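Local coordinates for Thiol:disulfide interchange protein DsbA (Neisseria meningitidis MC58, PDB 3HZ8) that probably acts as a periplasmic thiol-disulfide oxidoreductase of the DsbA type, introducing disulfide bonds into other proteins through a redox-active cysteine pair, at residues G24-L29 and V158-K163; P19-G24 and Y58-H63. The protein carries 1 engineered substitution. All coordinates share one frame; numbering follows the deposited sequence. Where two conformers were deposited one is given.

Contact 1. Residues G24-L29 and V158-K163; sequences GKVEVL and VIVGGK
V28 and V160 face each other as an antiparallel non-hydrogen-bonded pair, and L29 and I159 follow as the hydrogen-bonded one. Strands 26-29 and 158-160 run nearly antiparallel, with 171° between their N-to-C directions. L29 N gives its hydrogen to I159 O at 2.8 Å, and I159 N returns one to L29 O, also at 2.8 Å. A third rung lies just past the end of strand 158-160, where G161 N reaches E27 O at 2.8 Å, nearly straight at 171°.

The side chain of V160 can be followed outward from this ladder. Its CB stands 4.2 Å from E27 O. From there CG1, placed opposite the backbone N by a chi1 of -178°, comes closer to the same oxygen, at 3.8 Å. CG1 also meets V26 CG1 at 4.1 Å, the two side chains crossing at a slant. The V160 side chain also packs on L181 of helix 171-191, the helix that receives V26 and V28.

The pairing joins the two parts of a thioredoxin fold: strand 26-32 opens the beta-alpha-beta unit, and strand 157-160 opens the closing beta-beta-alpha unit. The chain between them completes the first unit with helix 37-50 and strand 57-63, then makes the mostly helical insertion characteristic of DsbA proteins.

On the same side of the sheet as V160, V28 CG1 touches V158 CG1 at 3.8 Å. The other side is more polar beyond the L29-I159 pair. There G162 N, in the turn that follows the strand, donates to a water at 2.8 Å. That water also lies within bonding range of I159 O and of E27 OE2, although E27 has its stronger partner in R60, a salt bridge made from OE2 to NH1.

Contact 2. Residues P19-G24 and Y58-H63; sequences PQQQAG and YLRTEH
R60 NH1 donates to P19 O at 3.0 Å, in the carbonyl plane and close to the guanidinium plane, while Q22 N gives its hydrogen to Y58 OH at 2.9 Å. The guanidinium is steered from within its own strand: NE forms a salt bridge with E62 OE2 at 2.8 Å, nearly straight at 174°, using the anti lone pair of that oxygen. Water 2 links P19 O to R60 NH2, and water 4 links Q21 NE2 to E62 OE2.

Beyond these bonds flat groups overlap. Q21 lays its extended chain over one face of the guanidinium, with CG 3.7 Å from R60 CZ and the amide plane 19° from the guanidinium plane. Q21 NE2 and R60 NE, both donors 3.4 Å apart, form no bond. The Q22 amide is stacked on the Y58 ring at a 25° tilt, NE2 3.8 Å above its centre, while Q22 OE1 accepts a hydrogen bond from K25 NZ.

P19 O, E62 OE2 and a water at the guanidinium edge, with Q21 over one face, probably fix its orientation, and E62 together with E27, whose OE2 forms a salt bridge with NH1, probably balances its positive charge in a buried position.

In the fold
Both contacts belong to one sheet, in which strand 26-32 lies between strands 157-160 and 57-63, and their centres are about 6 Å apart. Contact 1 is buried and built from a backbone ladder with valines on one side. Contact 2 is only partly buried: a loop without regular structure lies against strand 57-63, outermost within this chain, through amides, a guanidinium, a phenol and waters. The two share G24, where the loop runs on toward strand 26-32, and their segments alternate along the chain. E27 joins them chemically, since its carboxylate bonds to Q21 N while its backbone O takes part in the ladder.

Contact 1. Residues G24-L29 and V158-K163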
loop_
_atom_site.group_PDB
_atom_site.type_symbol
_atom_site.label_atom_id
_atom_site.label_comp_id
_atom_site.label_asym_id
_atom_site.label_seq_id
_atom_site.Cartn_x
_atom_site.Cartn_y
_atom_site.Cartn_z
ATOM N N GLY A 24 -13.405 -11.693 -7.312
ATOM C CA GLY A 24 -14.477 -12.075 -6.392
ATOM C C GLY A 24 -14.266 -11.614 -4.962
ATOM O O GLY A 24 -15.045 -11.956 -4.069
ATOM N N LYS A 25 -13.201 -10.847 -4.736
ATOM C CA LYS A 25 -12.965 -10.231 -3.440
ATOM C C LYS A 25 -13.048 -8.710 -3.567
ATOM O O LYS A 25 -13.171 -8.180 -4.670
ATOM C CB LYS A 25 -11.625 -10.671 -2.859
ATOM C CG LYS A 25 -11.650 -12.067 -2.223
ATOM C CD LYS A 25 -10.541 -12.196 -1.185
ATOM C CE LYS A 25 -10.258 -13.637 -0.802
ATOM N NZ LYS A 25 -8.923 -13.707 -0.134
ATOM N N VAL A 26 -13.024 -8.029 -2.430
ATOM C CA VAL A 26 -13.035 -6.566 -2.393
ATOM C C VAL A 26 -11.643 -6.086 -1.995
ATOM O O VAL A 26 -11.221 -6.225 -0.844
ATOM C CB VAL A 26 -14.072 -6.009 -1.391
ATOM C CG1 VAL A 26 -14.046 -4.493 -1.386
ATOM C CG2 VAL A 26 -15.479 -6.513 -1.720
ATOM N N GLU A 27 -10.930 -5.525 -2.964
ATOM C CA GLU A 27 -9.571 -5.043 -2.739
ATOM C C GLU A 27 -9.574 -3.618 -2.183
ATOM O O GLU A 27 -10.326 -2.774 -2.660
ATOM C CB GLU A 27 -8.796 -5.049 -4.055
ATOM C CG GLU A 27 -7.351 -4.631 -3.925
ATOM C CD GLU A 27 -6.601 -4.777 -5.224
ATOM O OE1 GLU A 27 -6.231 -5.916 -5.560
ATOM O OE2 GLU A 27 -6.378 -3.763 -5.903
ATOM N N VAL A 28 -8.730 -3.378 -1.182
ATOM C CA VAL A 28 -8.420 -2.024 -0.704
ATOM C C VAL A 28 -6.953 -1.826 -1.055
ATOM O O VAL A 28 -6.089 -2.535 -0.522
ATOM C CB VAL A 28 -8.645 -1.870 0.824
ATOM C CG1 VAL A 28 -8.302 -0.449 1.276
ATOM C CG2 VAL A 28 -10.098 -2.213 1.185
ATOM N N LEU A 29 -6.683 -0.894 -1.979
ATOM C CA LEU A 29 -5.332 -0.689 -2.502
ATOM C C LEU A 29 -4.771 0.646 -2.005
ATOM O O LEU A 29 -5.389 1.682 -2.229
ATOM C CB LEU A 29 -5.360 -0.736 -4.038
ATOM C CG LEU A 29 -4.211 -0.141 -4.846
ATOM C CD1 LEU A 29 -2.873 -0.724 -4.445
ATOM C CD2 LEU A 29 -4.478 -0.346 -6.337
ATOM N N VAL A 158 -5.726 5.850 -1.711
ATOM C CA VAL A 158 -6.389 4.579 -1.433
ATOM C C VAL A 158 -7.535 4.405 -2.403
ATOM O O VAL A 158 -8.358 5.302 -2.555
ATOM C CB VAL A 158 -6.905 4.507 0.035
ATOM C CG1 VAL A 158 -7.718 3.209 0.278
ATOM C CG2 VAL A 158 -5.728 4.605 1.015
ATOM N N ILE A 159 -7.551 3.239 -3.059
ATOM C CA ILE A 159 -8.565 2.902 -4.038
ATOM C C ILE A 159 -9.265 1.587 -3.652
ATOM O O ILE A 159 -8.607 0.585 -3.362
ATOM C CB ILE A 159 -7.923 2.821 -5.444
ATOM C CG1 ILE A 159 -7.513 4.226 -5.900
ATOM C CG2 ILE A 159 -8.869 2.165 -6.445
ATOM C CD1 ILE A 159 -6.316 4.262 -6.820
ATOM N N VAL A 160 -10.596 1.598 -3.649
ATOM C CA VAL A 160 -11.370 0.416 -3.274
ATOM C C VAL A 160 -12.022 -0.205 -4.497
ATOM O O VAL A 160 -12.575 0.495 -5.329
ATOM C CB VAL A 160 -12.448 0.771 -2.218
ATOM C CG1 VAL A 160 -13.228 -0.461 -1.770
ATOM C CG2 VAL A 160 -11.779 1.452 -1.018
ATOM N N GLY A 161 -11.946 -1.524 -4.610
ATOM C CA GLY A 161 -12.631 -2.208 -5.708
ATOM C C GLY A 161 -12.084 -1.869 -7.079
ATOM O O GLY A 161 -12.802 -1.995 -8.077
ATOM N N GLY A 162 -10.828 -1.413 -7.128
ATOM C CA GLY A 162 -10.197 -1.009 -8.385
ATOM C C GLY A 162 -10.664 0.314 -8.979
ATOM O O GLY A 162 -10.066 0.812 -9.932
ATOM N N LYS A 163 -11.725 0.906 -8.430
ATOM C CA LYS A 163 -12.338 2.056 -9.114
ATOM C C LYS A 163 -12.722 3.268 -8.260
ATOM O O LYS A 163 -12.986 4.322 -8.817
ATOM C CB LYS A 163 -13.578 1.602 -9.900
ATOM C CG LYS A 163 -14.709 1.081 -9.020
ATOM C CD LYS A 163 -15.906 0.542 -9.805
ATOM C CE LYS A 163 -16.562 1.598 -10.700
ATOM N NZ LYS A 163 -17.738 1.043 -11.491
HETATM O O HOH W 1 -8.682 -1.507 -5.362
#

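Contact 2. Residues P19-G24 and Y58-H63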
loop_
_atom_site.group_PDB
_atom_site.type_symbol
_atom_site.label_atom_id
_atom_site.label_comp_id
_atom_site.label_asym_id
_atom_site.label_seq_id
_atom_site.Cartn_x
_atom_site.Cartn_y
_atom_site.Cartn_z
ATOM N N PRO A 19 -6.917 -3.282 -12.305
ATOM C CA PRO A 19 -7.289 -4.682 -12.055
ATOM C C PRO A 19 -6.913 -5.144 -10.643
ATOM O O PRO A 19 -5.808 -4.855 -10.153
ATOM C CB PRO A 19 -6.475 -5.447 -13.097
ATOM C CG PRO A 19 -6.289 -4.458 -14.214
ATOM C CD PRO A 19 -6.086 -3.140 -13.514
ATOM N N GLN A 20 -7.837 -5.840 -9.988
ATOM C CA GLN A 20 -7.598 -6.376 -8.653
ATOM C C GLN A 20 -6.709 -7.603 -8.732
ATOM O O GLN A 20 -6.748 -8.335 -9.724
ATOM C CB GLN A 20 -8.912 -6.788 -8.001
ATOM C CG GLN A 20 -9.841 -5.640 -7.657
ATOM C CD GLN A 20 -10.884 -6.040 -6.619
ATOM O OE1 GLN A 20 -11.518 -5.191 -6.004
ATOM N NE2 GLN A 20 -11.045 -7.348 -6.407
ATOM N N GLN A 21 -5.912 -7.829 -7.693
ATOM C CA GLN A 21 -5.104 -9.051 -7.632
ATOM C C GLN A 21 -5.958 -10.308 -7.505
ATOM O O GLN A 21 -5.643 -11.325 -8.124
ATOM C CB GLN A 21 -4.114 -8.984 -6.488
ATOM C CG GLN A 21 -3.066 -7.907 -6.637
ATOM C CD GLN A 21 -2.171 -7.816 -5.428
ATOM O OE1 GLN A 21 -2.573 -8.188 -4.318
ATOM N NE2 GLN A 21 -0.939 -7.337 -5.632
ATOM N N GLN A 22 -7.019 -10.239 -6.689
ATOM C CA GLN A 22 -7.921 -11.376 -6.460
ATOM C C GLN A 22 -9.345 -11.080 -6.932
ATOM O O GLN A 22 -9.995 -10.172 -6.422
ATOM C CB GLN A 22 -7.919 -11.771 -4.978
ATOM C CG GLN A 22 -6.535 -12.111 -4.433
ATOM C CD GLN A 22 -6.555 -12.486 -2.979
ATOM O OE1 GLN A 22 -7.369 -13.307 -2.549
ATOM N NE2 GLN A 22 -5.657 -11.895 -2.202
ATOM N N ALA A 23 -9.828 -11.880 -7.883
ATOM C CA ALA A 23 -11.216 -11.822 -8.352
ATOM C C ALA A 23 -12.199 -12.260 -7.277
ATOM O O ALA A 23 -11.872 -13.091 -6.431
ATOM C CB ALA A 23 -11.387 -12.690 -9.595
ATOM N N GLY A 24 -13.405 -11.693 -7.312
ATOM C CA GLY A 24 -14.477 -12.075 -6.392
ATOM C C GLY A 24 -14.266 -11.614 -4.962
ATOM O O GLY A 24 -15.045 -11.956 -4.069
ATOM N N TYR A 58 -9.283 -7.555 1.375
ATOM C CA TYR A 58 -7.856 -7.612 1.654
ATOM C C TYR A 58 -7.198 -6.272 1.356
ATOM O O TYR A 58 -7.700 -5.501 0.524
ATOM C CB TYR A 58 -7.170 -8.753 0.882
ATOM C CG TYR A 58 -7.195 -8.580 -0.628
ATOM C CD1 TYR A 58 -6.053 -8.151 -1.328
ATOM C CD2 TYR A 58 -8.357 -8.833 -1.359
ATOM C CE1 TYR A 58 -6.077 -7.993 -2.697
ATOM C CE2 TYR A 58 -8.392 -8.666 -2.735
ATOM C CZ TYR A 58 -7.249 -8.238 -3.402
ATOM O OH TYR A 58 -7.286 -8.077 -4.770
ATOM N N LEU A 59 -6.089 -6.014 2.045
ATOM C CA LEU A 59 -5.303 -4.796 1.858
ATOM C C LEU A 59 -4.084 -5.090 0.984
ATOM O O LEU A 59 -3.248 -5.941 1.327
ATOM C CB LEU A 59 -4.860 -4.237 3.217
ATOM C CG LEU A 59 -3.975 -2.983 3.189
ATOM C CD1 LEU A 59 -4.690 -1.775 2.565
ATOM C CD2 LEU A 59 -3.494 -2.648 4.599
ATOM N N ARG A 60 -4.017 -4.397 -0.149
ATOM C CA ARG A 60 -2.903 -4.479 -1.089
ATOM C C ARG A 60 -2.156 -3.163 -1.005
ATOM O O ARG A 60 -2.793 -2.100 -0.979
ATOM C CB ARG A 60 -3.455 -4.644 -2.506
ATOM C CG ARG A 60 -2.474 -4.413 -3.656
ATOM C CD ARG A 60 -3.243 -4.440 -4.976
ATOM N NE ARG A 60 -2.403 -4.332 -6.168
ATOM C CZ ARG A 60 -2.881 -4.282 -7.412
ATOM N NH1 ARG A 60 -4.192 -4.337 -7.629
ATOM N NH2 ARG A 60 -2.045 -4.204 -8.446
ATOM N N THR A 61 -0.829 -3.219 -0.999
ATOM C CA THR A 61 -0.037 -1.986 -0.995
ATOM C C THR A 61 0.966 -1.969 -2.140
ATOM O O THR A 61 1.519 -3.007 -2.502
ATOM C CB THR A 61 0.650 -1.747 0.363
ATOM O OG1 THR A 61 1.603 -2.782 0.603
ATOM C CG2 THR A 61 -0.376 -1.755 1.486
ATOM N N GLU A 62 1.162 -0.791 -2.723
ATOM C CA GLU A 62 2.106 -0.620 -3.834
ATOM C C GLU A 62 2.893 0.667 -3.600
ATOM O O GLU A 62 2.297 1.711 -3.296
ATOM C CB GLU A 62 1.350 -0.512 -5.165
ATOM C CG GLU A 62 0.376 -1.678 -5.473
ATOM C CD GLU A 62 1.078 -3.011 -5.798
ATOM O OE1 GLU A 62 2.318 -3.030 -5.957
ATOM O OE2 GLU A 62 0.379 -4.048 -5.904
ATOM N N HIS A 63 4.218 0.590 -3.711
ATOM C CA HIS A 63 5.076 1.772 -3.520
ATOM C C HIS A 63 5.181 2.513 -4.838
ATOM O O HIS A 63 5.447 1.894 -5.875
ATOM C CB HIS A 63 6.470 1.330 -3.054
ATOM C CG HIS A 63 7.300 2.409 -2.430
ATOM N ND1 HIS A 63 7.823 3.473 -3.136
ATOM C CD2 HIS A 63 7.743 2.551 -1.159
ATOM C CE1 HIS A 63 8.507 4.251 -2.313
ATOM N NE2 HIS A 63 8.493 3.703 -1.111
HETATM O O HOH W 2 -3.170 -4.664 -11.048
HETATM O O HOH W 3 0.427 -6.047 -8.061
HETATM O O HOH W 4 1.045 -6.136 -4.107
#